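Local coordinates for beta-agarase (Persicobacter, PDB 6AII), which probably hydrolyses the beta-1,4 linkages of agarose to yield neoagarobiose, as a beta-agarase of glycoside hydrolase family 16, at residues Gln63-His66 with Glu67-Ser70; Ala164-Ala167 with Trp168-His172; Pro299-Gly302 with Glu303-Arg307. One frame throughout, in Å; residues are numbered along the deposited sequence.

Contact 1. Residues Gln63-His66 with Glu67-Ser70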
loop_
_atom_site.group_PDB
_atom_site.type_symbol
_atom_site.label_atom_id
_atom_site.label_comp_id
_atom_site.label_asym_id
_atom_site.label_seq_id
_atom_site.Cartn_x
_atom_site.Cartn_y
_atom_site.Cartn_z
ATOM N N GLN A 63 5.943 -14.737 7.516
ATOM C CA GLN A 63 4.938 -15.700 7.879
ATOM C C GLN A 63 3.683 -14.974 8.361
ATOM O O GLN A 63 3.586 -14.611 9.523
ATOM C CB GLN A 63 5.399 -16.630 9.018
ATOM C CG GLN A 63 6.399 -17.681 8.533
ATOM C CD GLN A 63 6.844 -18.648 9.599
ATOM O OE1 GLN A 63 6.905 -18.347 10.788
ATOM N NE2 GLN A 63 7.169 -19.867 9.142
ATOM N N TRP A 64 2.785 -14.722 7.425
ATOM C CA TRP A 64 1.500 -14.072 7.772
ATOM C C TRP A 64 0.752 -15.001 8.705
ATOM O O TRP A 64 0.729 -16.232 8.435
ATOM C CB TRP A 64 0.667 -13.759 6.556
ATOM C CG TRP A 64 1.186 -12.631 5.731
ATOM C CD1 TRP A 64 1.818 -11.499 6.165
ATOM C CD2 TRP A 64 1.134 -12.550 4.312
ATOM N NE1 TRP A 64 2.133 -10.713 5.099
ATOM C CE2 TRP A 64 1.743 -11.330 3.952
ATOM C CE3 TRP A 64 0.600 -13.356 3.307
ATOM C CZ2 TRP A 64 1.837 -10.898 2.641
ATOM C CZ3 TRP A 64 0.732 -12.935 2.003
ATOM C CH2 TRP A 64 1.321 -11.725 1.671
ATOM N N ARG A 65 0.203 -14.436 9.776
ATOM C CA ARG A 65 -0.534 -15.216 10.750
ATOM C C ARG A 65 -1.790 -14.430 11.063
ATOM O O ARG A 65 -1.712 -13.232 11.269
ATOM C CB ARG A 65 0.290 -15.432 12.009
ATOM C CG ARG A 65 1.483 -16.371 11.840
ATOM C CD ARG A 65 1.033 -17.773 11.502
ATOM N NE ARG A 65 2.161 -18.705 11.346
ATOM C CZ ARG A 65 2.694 -19.087 10.183
ATOM N NH1 ARG A 65 2.318 -18.548 9.020
ATOM N NH2 ARG A 65 3.624 -20.063 10.212
ATOM N N HIS A 66 -2.895 -15.143 11.211
ATOM C CA HIS A 66 -4.148 -14.484 11.559
ATOM C C HIS A 66 -3.980 -13.663 12.855
ATOM O O HIS A 66 -4.531 -12.521 12.962
ATOM C CB HIS A 66 -5.249 -15.535 11.810
ATOM C CG HIS A 66 -5.638 -16.235 10.558
ATOM N ND1 HIS A 66 -5.131 -17.494 10.227
ATOM C CD2 HIS A 66 -6.377 -15.854 9.502
ATOM C CE1 HIS A 66 -5.571 -17.840 9.037
ATOM N NE2 HIS A 66 -6.405 -16.900 8.606
ATOM N N GLU A 67 -3.249 -14.176 13.841
ATOM C CA GLU A 67 -3.159 -13.561 15.146
ATOM C C GLU A 67 -2.209 -12.349 15.178
ATOM O O GLU A 67 -1.954 -11.797 16.239
ATOM C CB GLU A 67 -2.706 -14.567 16.213
ATOM C CG GLU A 67 -1.402 -15.268 15.895
ATOM C CD GLU A 67 -1.530 -16.606 15.182
ATOM O OE1 GLU A 67 -2.375 -16.743 14.255
ATOM O OE2 GLU A 67 -0.673 -17.485 15.481
ATOM N N ASN A 68 -1.690 -11.941 14.021
ATOM C CA ASN A 68 -0.810 -10.765 13.921
ATOM C C ASN A 68 -1.608 -9.567 13.379
ATOM O O ASN A 68 -1.001 -8.556 13.009
ATOM C CB ASN A 68 0.424 -11.044 13.066
ATOM C CG ASN A 68 1.498 -11.751 13.887
ATOM O OD1 ASN A 68 1.249 -12.863 14.408
ATOM N ND2 ASN A 68 2.675 -11.142 14.073
ATOM N N VAL A 69 -2.940 -9.658 13.425
ATOM C CA VAL A 69 -3.814 -8.508 13.130
ATOM C C VAL A 69 -4.742 -8.312 14.333
ATOM O O VAL A 69 -5.411 -9.231 14.777
ATOM C CB VAL A 69 -4.640 -8.715 11.845
ATOM C CG1 VAL A 69 -5.646 -7.571 11.610
ATOM C CG2 VAL A 69 -3.792 -8.891 10.594
ATOM N N SER A 70 -4.882 -7.071 14.786
ATOM C CA SER A 70 -5.863 -6.776 15.865
ATOM C C SER A 70 -6.356 -5.345 15.644
ATOM O O SER A 70 -5.905 -4.642 14.753
ATOM C CB SER A 70 -5.224 -6.930 17.224
ATOM O OG SER A 70 -4.215 -5.960 17.411
HETATM O O HOH W 1 -6.700 -11.542 14.215
HETATM O O HOH W 2 -2.611 -17.987 11.149
#
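R65 O receives N68 N at 3.0 Å (N-H...O angle 160°), closing a type I beta turn with H66 and E67 at its corners. A weak second bond, V69 N to H66 O, lets the next turn overlap the first, and the chain thereby passes from strand 62-64 to strand 69-72. E67 has CG between its backbone N and carbonyl carbon (chi1 55°), and a bend at chi2 carries the carboxylate back toward the preceding residues, where OE1 comes 3.7 Å from R65 CB. N68 touches the same carbon with OD1, while its ND2 is held by V79 O and S81 OG. A water bonded to H66 N (2.9 Å) and to H66 ND1 (2.7 Å) makes only a weak bond to E67 OE1. The R65 guanidinium leads away from the turn: NH1 bonds W64 O at 2.9 Å and forms a salt bridge with D57, and one face lies over Q63 CB. With 5.2 Å between R65 NE and E67 OE2, any attraction between the opposite charges would act through space, without contact; the turn is closed by backbone bonds, one of them weak, while R65 and N68 are held by partners outside it and E67 only weakly through water.

Contact 2. Residues Ala164-Ala167 with Trp168-His172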
loop_
_atom_site.group_PDB
_atom_site.type_symbol
_atom_site.label_atom_id
_atom_site.label_comp_id
_atom_site.label_asym_id
_atom_site.label_seq_id
_atom_site.Cartn_x
_atom_site.Cartn_y
_atom_site.Cartn_z
ATOM N N ALA A 164 22.631 -3.541 4.369
ATOM C CA ALA A 164 21.632 -3.626 5.489
ATOM C C ALA A 164 21.134 -2.216 5.844
ATOM O O ALA A 164 20.179 -2.091 6.655
ATOM C CB ALA A 164 22.182 -4.316 6.698
ATOM N N MET A 165 21.809 -1.176 5.327
ATOM C CA MET A 165 21.325 0.171 5.616
ATOM C C MET A 165 20.002 0.369 4.883
ATOM O O MET A 165 19.879 0.090 3.716
ATOM C CB MET A 165 22.374 1.217 5.215
ATOM C CG MET A 165 23.565 1.030 6.123
ATOM S SD MET A 165 24.882 2.277 5.793
ATOM C CE MET A 165 25.110 2.130 4.034
ATOM N N ASN A 166 19.057 0.988 5.602
ATOM C CA ASN A 166 17.725 1.175 4.989
ATOM C C ASN A 166 17.419 2.628 4.582
ATOM O O ASN A 166 16.301 2.934 4.191
ATOM C CB ASN A 166 16.634 0.728 5.970
ATOM C CG ASN A 166 15.349 0.346 5.266
ATOM O OD1 ASN A 166 15.405 -0.301 4.223
ATOM N ND2 ASN A 166 14.198 0.638 5.892
ATOM N N ALA A 167 18.367 3.547 4.657
ATOM C CA ALA A 167 18.079 4.979 4.400
ATOM C C ALA A 167 17.451 5.241 3.050
ATOM O O ALA A 167 16.423 5.981 3.002
ATOM C CB ALA A 167 19.351 5.776 4.544
ATOM N N TRP A 168 17.941 4.693 1.924
ATOM C CA TRP A 168 17.312 4.997 0.622
ATOM C C TRP A 168 15.867 4.558 0.622
ATOM O O TRP A 168 14.926 5.207 0.115
ATOM C CB TRP A 168 18.107 4.374 -0.584
ATOM C CG TRP A 168 17.501 4.662 -1.945
ATOM C CD1 TRP A 168 17.967 5.622 -2.800
ATOM C CD2 TRP A 168 16.372 4.070 -2.612
ATOM N NE1 TRP A 168 17.200 5.654 -3.924
ATOM C CE2 TRP A 168 16.219 4.728 -3.862
ATOM C CE3 TRP A 168 15.446 3.065 -2.333
ATOM C CZ2 TRP A 168 15.222 4.416 -4.777
ATOM C CZ3 TRP A 168 14.450 2.756 -3.221
ATOM C CH2 TRP A 168 14.312 3.446 -4.439
ATOM N N PHE A 169 15.591 3.348 1.128
ATOM C CA PHE A 169 14.336 2.778 1.072
ATOM C C PHE A 169 13.395 3.559 1.987
ATOM O O PHE A 169 12.302 3.839 1.561
ATOM C CB PHE A 169 14.364 1.293 1.412
ATOM C CG PHE A 169 15.224 0.540 0.421
ATOM C CD1 PHE A 169 14.694 0.101 -0.773
ATOM C CD2 PHE A 169 16.557 0.348 0.690
ATOM C CE1 PHE A 169 15.515 -0.544 -1.691
ATOM C CE2 PHE A 169 17.370 -0.253 -0.255
ATOM C CZ PHE A 169 16.841 -0.681 -1.423
ATOM N N ALA A 170 13.846 3.948 3.173
ATOM C CA ALA A 170 12.907 4.484 4.164
ATOM C C ALA A 170 12.384 5.839 3.692
ATOM O O ALA A 170 11.316 6.251 4.147
ATOM C CB ALA A 170 13.600 4.623 5.520
ATOM N N LYS A 171 13.100 6.575 2.878
ATOM C CA LYS A 171 12.660 7.917 2.604
ATOM C C LYS A 171 11.552 7.975 1.541
ATOM O O LYS A 171 10.920 9.016 1.360
ATOM C CB LYS A 171 13.826 8.801 2.205
ATOM C CG LYS A 171 14.374 8.561 0.818
ATOM C CD LYS A 171 15.669 9.369 0.617
ATOM C CE LYS A 171 16.273 9.169 -0.746
ATOM N NZ LYS A 171 17.467 10.070 -0.840
ATOM N N HIS A 172 11.337 6.876 0.838
ATOM C CA HIS A 172 10.455 6.864 -0.310
ATOM C C HIS A 172 9.057 6.326 0.033
ATOM O O HIS A 172 8.782 5.663 1.060
ATOM C CB HIS A 172 11.014 6.012 -1.420
ATOM C CG HIS A 172 12.220 6.508 -2.062
ATOM N ND1 HIS A 172 13.465 6.154 -1.604
ATOM C CD2 HIS A 172 12.430 7.360 -3.051
ATOM C CE1 HIS A 172 14.341 6.769 -2.306
ATOM N NE2 HIS A 172 13.758 7.499 -3.230
HETATM O O HOH W 3 18.937 2.064 1.793
#
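N166 O takes A170 N at 2.8 Å, nearly along the C=O axis (173°), and this bond closes the first turn of the short helix 167-170. The next one, K171 N to A167 O at 3.4 Å, is already weak. N166 is the N-cap residue, but the usual side-chain bond to the helix start is missing. Its CG lies opposite the backbone N (chi1 -156°), which brings the amide beside the helix instead of over its end: OD1 rests 3.4 Å from F169 CB, and ND2 meets the methyl of A170 at 4.0 Å. The two side chains N166 and F169 run at about a right angle, but their amide and ring planes are only 13° apart. A water does part of the work of a cap, accepting from W168 N at 2.8 Å and donating to M165 O, which satisfies one first-turn N-H.

The next shell fixes these groups. N166 ND2 bonds G154 O and Y152 O, which set the rotation of the amide, and R297 touches both N166 and F169. Just past the helix, H172 CE1 stands 3.2 Å above the centre of one W168 ring face, while CE3 of W168 lies above one F169 face, displaced toward the ring's rim. W203 also meets the indole, and Y205 makes a cation-pi contact with K171. The helix thus bridges the loop that follows strand 144-151 and the start of strand 173-181; strand 144-151 carries a sequence that fits the ExDxxE pattern of GH16 catalytic strands, and H172 O bonds its N151 ND2.

Contact 3. Residues Pro299-Gly302 with Glu303-Arg307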
loop_
_atom_site.group_PDB
_atom_site.type_symbol
_atom_site.label_atom_id
_atom_site.label_comp_id
_atom_site.label_asym_id
_atom_site.label_seq_id
_atom_site.Cartn_x
_atom_site.Cartn_y
_atom_site.Cartn_z
ATOM N N PRO A 299 14.270 -6.993 10.184
ATOM C CA PRO A 299 14.489 -6.625 11.624
ATOM C C PRO A 299 15.466 -7.550 12.357
ATOM O O PRO A 299 15.393 -8.771 12.160
ATOM C CB PRO A 299 13.127 -6.743 12.248
ATOM C CG PRO A 299 12.181 -6.485 11.095
ATOM C CD PRO A 299 12.853 -7.213 9.956
ATOM N N THR A 300 16.395 -6.952 13.048
ATOM C CA THR A 300 17.278 -7.767 13.931
ATOM C C THR A 300 16.460 -8.203 15.132
ATOM O O THR A 300 15.494 -7.601 15.492
ATOM C CB THR A 300 18.520 -6.994 14.361
ATOM O OG1 THR A 300 18.156 -5.864 15.148
ATOM C CG2 THR A 300 19.316 -6.498 13.184
ATOM N N ASP A 301 16.959 -9.215 15.875
ATOM C CA ASP A 301 16.365 -9.544 17.152
ATOM C C ASP A 301 16.393 -8.361 18.114
ATOM O O ASP A 301 15.400 -8.118 18.825
ATOM C CB ASP A 301 17.140 -10.723 17.761
ATOM C CG ASP A 301 16.947 -12.062 17.080
ATOM O OD1 ASP A 301 16.139 -12.180 16.118
ATOM O OD2 ASP A 301 17.613 -13.032 17.570
ATOM N N GLY A 302 17.493 -7.621 18.132
ATOM C CA GLY A 302 17.623 -6.454 19.021
ATOM C C GLY A 302 16.508 -5.466 18.762
ATOM O O GLY A 302 15.913 -4.930 19.689
ATOM N N GLU A 303 16.249 -5.233 17.471
ATOM C CA GLU A 303 15.177 -4.286 17.090
ATOM C C GLU A 303 13.802 -4.845 17.459
ATOM O O GLU A 303 12.981 -4.158 18.093
ATOM C CB GLU A 303 15.278 -4.016 15.591
ATOM C CG GLU A 303 16.446 -3.132 15.185
ATOM C CD GLU A 303 16.869 -3.230 13.716
ATOM O OE1 GLU A 303 16.245 -3.946 12.919
ATOM O OE2 GLU A 303 17.854 -2.528 13.341
ATOM N N ILE A 304 13.460 -6.014 16.980
ATOM C CA ILE A 304 12.074 -6.524 17.121
ATOM C C ILE A 304 11.731 -6.827 18.576
ATOM O O ILE A 304 10.580 -6.630 18.979
ATOM C CB ILE A 304 11.796 -7.700 16.170
ATOM C CG1 ILE A 304 10.303 -7.911 15.969
ATOM C CG2 ILE A 304 12.526 -8.995 16.605
ATOM C CD1 ILE A 304 9.920 -8.712 14.701
ATOM N N TYR A 305 12.697 -7.315 19.365
ATOM C CA TYR A 305 12.433 -7.555 20.791
ATOM C C TYR A 305 12.686 -6.298 21.633
ATOM O O TYR A 305 12.037 -6.166 22.637
ATOM C CB TYR A 305 13.337 -8.685 21.298
ATOM C CG TYR A 305 13.115 -10.010 20.620
ATOM C CD1 TYR A 305 11.849 -10.491 20.351
ATOM C CD2 TYR A 305 14.196 -10.770 20.200
ATOM C CE1 TYR A 305 11.652 -11.703 19.711
ATOM C CE2 TYR A 305 14.022 -11.982 19.545
ATOM C CZ TYR A 305 12.744 -12.469 19.343
ATOM O OH TYR A 305 12.554 -13.675 18.716
ATOM N N GLY A 306 13.517 -5.390 21.217
ATOM C CA GLY A 306 13.784 -4.222 22.000
ATOM C C GLY A 306 12.725 -3.162 21.860
ATOM O O GLY A 306 12.448 -2.385 22.812
ATOM N N ARG A 307 12.137 -3.054 20.659
ATOM C CA ARG A 307 11.091 -2.061 20.417
ATOM C C ARG A 307 9.892 -2.703 19.712
ATOM O O ARG A 307 9.531 -2.348 18.577
ATOM C CB ARG A 307 11.657 -0.972 19.505
ATOM C CG ARG A 307 12.895 -0.296 20.073
ATOM C CD ARG A 307 13.414 0.857 19.262
ATOM N NE ARG A 307 14.117 0.432 18.050
ATOM C CZ ARG A 307 13.644 0.496 16.793
ATOM N NH1 ARG A 307 12.422 0.965 16.541
ATOM N NH2 ARG A 307 14.410 0.028 15.805
#
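T300 and E303 exchange two hydrogen bonds that make a capping box at the start of helix 301-306. E303 N donates to T300 OG1 at 3.1 Å, and T300 N returns a bond to E303 OE1 at 3.0 Å, nearly straight but arriving from above the carboxylate plane, 53° out of it. The hydroxyl can reach because T300 OG1 sits between the backbone N and the carbonyl carbon (chi1 63°), facing into the first turn. E303 is buried and its carboxylate is gripped from several directions: OE1 also forms a salt bridge with R160, and OE2 accepts from D157 N. These partners would stabilise its negative charge and hold the group in place. Beside the box, P299 CB and I304 CB meet at 4.3 Å; an apolar pair of this kind, joining the residue before the N-cap to the fourth residue of the helix, has the spacing of a hydrophobic staple. I304 N donates to T300 O at 3.0 Å.

The other flank is more open to solvent, though I304 CG2 lies over the centre of one Y305 face. D301 and Y305 run side by side in the same direction, with D301 CB 3.8 Å from Y305 CE2 and the carboxylate and ring planes 49° apart. R82 ties down both ends, by a salt bridge to D301 OD1 and through its carbonyl to Y305 OH. The exposed glycines G302 and G306 are joined by the bond from G306 N to G302 O.

Beyond the helix, R307 leaves helical geometry and reaches D310 and D157. H311, just ahead of strand 312-325, touches P299, E303 and I304, so the helix is seated between the loop after strand 144-151, the R82 loop beyond strand 75-79, and the lead-in to strand 312-325.

In the fold
All three contacts are partly buried and each lies within one continuous run of chain. Contact 1 joins strands of the two different sheets, and the side chain of V69 lies about 14 Å from the bound calcium ion; contacts 2 and 3 begin short helices. Contacts 2 and 3 start their helices differently: contact 2 has a water at an uncapped helix start, whereas contact 3 uses a full capping box. Contact 3 is the most superficial, with five of nine touching residues exposed. R160 links the helical pair, bonding A164 O of contact 2 and E303 of contact 3; the nearest atoms of contacts 2 and 3 are about 7 Å apart.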